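Side-chain contact in sensor protein (Thermotoga maritima, PDB 3A0S), which is probably a sensor histidine kinase that passes a phosphoryl group from ATP to a histidine, represented here by its PAS domain: residues A4-T7 and R13-E16. Residues are numbered along the deposited sequence; the frame is centred on the assembly and turned at random.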
ATOM      1  N   ALA A   4      -9.499  -2.193   0.672  1.00 17.99           N
ATOM      2  CA  ALA A   4      -8.437  -2.835  -0.128  1.00 18.06           C
ATOM      3  C   ALA A   4      -7.140  -2.566   0.620  1.00 18.02           C
ATOM      4  O   ALA A   4      -6.835  -1.407   0.950  1.00 19.45           O
ATOM      5  CB  ALA A   4      -8.398  -2.232  -1.495  1.00 18.71           C
ATOM      6  N   ILE A   5      -6.396  -3.610   0.938  1.00 17.14           N
ATOM      7  CA  ILE A   5      -5.190  -3.469   1.756  1.00 18.52           C
ATOM      8  C   ILE A   5      -4.005  -3.996   0.958  1.00 18.07           C
ATOM      9  O   ILE A   5      -4.030  -5.148   0.469  1.00 19.34           O
ATOM     10  CB  ILE A   5      -5.278  -4.262   3.056  1.00 18.35           C
ATOM     11  CG1 ILE A   5      -6.346  -3.619   3.930  1.00 19.73           C
ATOM     12  CG2 ILE A   5      -3.918  -4.321   3.789  1.00 20.27           C
ATOM     13  CD1 ILE A   5      -6.785  -4.430   5.188  1.00 20.87           C
ATOM     14  N   ILE A   6      -2.957  -3.166   0.874  1.00 18.56           N
ATOM     15  CA  ILE A   6      -1.670  -3.562   0.356  1.00 19.57           C
ATOM     16  C   ILE A   6      -0.668  -3.221   1.451  1.00 19.21           C
ATOM     17  O   ILE A   6      -0.594  -2.065   1.898  1.00 20.18           O
ATOM     18  CB  ILE A   6      -1.345  -2.720  -0.870  1.00 19.30           C
ATOM     19  CG1 ILE A   6      -2.420  -2.840  -1.970  1.00 21.30           C
ATOM     20  CG2 ILE A   6       0.046  -3.117  -1.445  1.00 21.92           C
ATOM     21  CD1 ILE A   6      -2.236  -1.854  -3.139  1.00 20.40           C
ATOM     22  N   THR A   7       0.070  -4.220   1.925  1.00 19.30           N
ATOM     23  CA  THR A   7       1.097  -3.945   2.926  1.00 19.23           C
ATOM     24  C   THR A   7       2.458  -4.128   2.279  1.00 19.84           C
ATOM     25  O   THR A   7       2.656  -5.104   1.503  1.00 20.12           O
ATOM     26  CB  THR A   7       0.994  -4.927   4.107  1.00 20.07           C
ATOM     27  OG1 THR A   7      -0.310  -4.805   4.650  1.00 22.29           O
ATOM     28  CG2 THR A   7       1.994  -4.584   5.216  1.00 21.88           C
ATOM     29  N   ARG A  13       8.440  -4.261  -0.732  1.00 19.58           N
ATOM     30  CA  ARG A  13       7.858  -5.513  -1.233  1.00 19.60           C
ATOM     31  C   ARG A  13       6.481  -5.764  -0.685  1.00 19.18           C
ATOM     32  O   ARG A  13       6.214  -5.573   0.499  1.00 18.85           O
ATOM     33  CB  ARG A  13       8.729  -6.707  -0.848  1.00 20.25           C
ATOM     34  CG  ARG A  13      10.123  -6.488  -1.350  1.00 24.72           C
ATOM     35  CD  ARG A  13      10.885  -7.718  -1.506  1.00 25.99           C
ATOM     36  NE  ARG A  13      12.170  -7.358  -2.130  1.00 27.59           N
ATOM     37  CZ  ARG A  13      12.444  -7.340  -3.430  1.00 27.33           C
ATOM     38  NH1 ARG A  13      11.532  -7.679  -4.358  1.00 27.95           N
ATOM     39  NH2 ARG A  13      13.676  -6.999  -3.822  1.00 28.02           N
ATOM     40  N   ILE A  14       5.641  -6.314  -1.548  1.00 18.51           N
ATOM     41  CA  ILE A  14       4.269  -6.572  -1.152  1.00 18.76           C
ATOM     42  C   ILE A  14       4.250  -7.802  -0.241  1.00 18.62           C
ATOM     43  O   ILE A  14       4.593  -8.934  -0.640  1.00 18.91           O
ATOM     44  CB  ILE A  14       3.347  -6.783  -2.381  1.00 18.25           C
ATOM     45  CG1 ILE A  14       3.216  -5.499  -3.162  1.00 20.49           C
ATOM     46  CG2 ILE A  14       1.959  -7.260  -1.962  1.00 18.68           C
ATOM     47  CD1 ILE A  14       2.736  -5.755  -4.600  1.00 18.17           C
ATOM     48  N   THR A  15       3.793  -7.592   0.999  1.00 18.52           N
ATOM     49  CA  THR A  15       3.702  -8.692   1.953  1.00 19.37           C
ATOM     50  C   THR A  15       2.277  -9.059   2.269  1.00 19.57           C
ATOM     51  O   THR A  15       2.035 -10.151   2.804  1.00 20.15           O
ATOM     52  CB  THR A  15       4.434  -8.393   3.263  1.00 20.54           C
ATOM     53  OG1 THR A  15       3.827  -7.238   3.855  1.00 21.90           O
ATOM     54  CG2 THR A  15       5.914  -8.150   2.999  1.00 21.14           C
ATOM     55  N   GLU A  16       1.327  -8.177   1.958  1.00 19.42           N
ATOM     56  CA  GLU A  16      -0.114  -8.470   2.088  1.00 20.55           C
ATOM     57  C   GLU A  16      -0.866  -7.864   0.904  1.00 19.07           C
ATOM     58  O   GLU A  16      -0.510  -6.779   0.466  1.00 18.12           O
ATOM     59  CB  GLU A  16      -0.697  -7.949   3.439  1.00 21.18           C
ATOM     60  CG  GLU A  16       0.003  -8.493   4.716  1.00 24.75           C
ATOM     61  CD  GLU A  16      -0.626  -8.036   6.037  1.00 25.76           C
ATOM     62  OE1 GLU A  16      -1.005  -6.853   6.211  1.00 27.89           O
ATOM     63  OE2 GLU A  16      -0.731  -8.917   6.911  1.00 31.26           O
TER
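In the first beta hairpin of the PAS fold, T15 and E16 both face T7, forming a classic beta bulge in edge strand 14-17 where it pairs with strand 4-9. T7 O takes a nearly straight bond from T15 N (2.8 Å), together with weak, longer ones from E16 N and the T15 hydroxyl, while T7 N donates to E16 O at 3.0 Å. On the face of the sheet that T7 and E16 share, the extended chain of the solvent-exposed E16 runs along the flank of the buried T7, with E16 CB 3.5 Å from T7 CB. T7 holds OG1 beside its backbone N (chi1 -58°), turned to the glutamate, and CG2 on the T15 side, 3.5 Å from T15 OG1. Replacing T7 with valine would probably leave the E16 carboxylate without its hydroxyl donor and set it free to turn. I6 and I14, both buried, lie on the other face, where I6 CG2 meets I14 CG1 at 4.3 Å; I6 also packs on F25 of helix 19-25, and I14 on L37 and L40. At the end of the glutamate, T7 OG1 donates a hydrogen bond to E16 OE1 at 2.7 Å, on the anti lone pair, the one away from the other carboxylate oxygen.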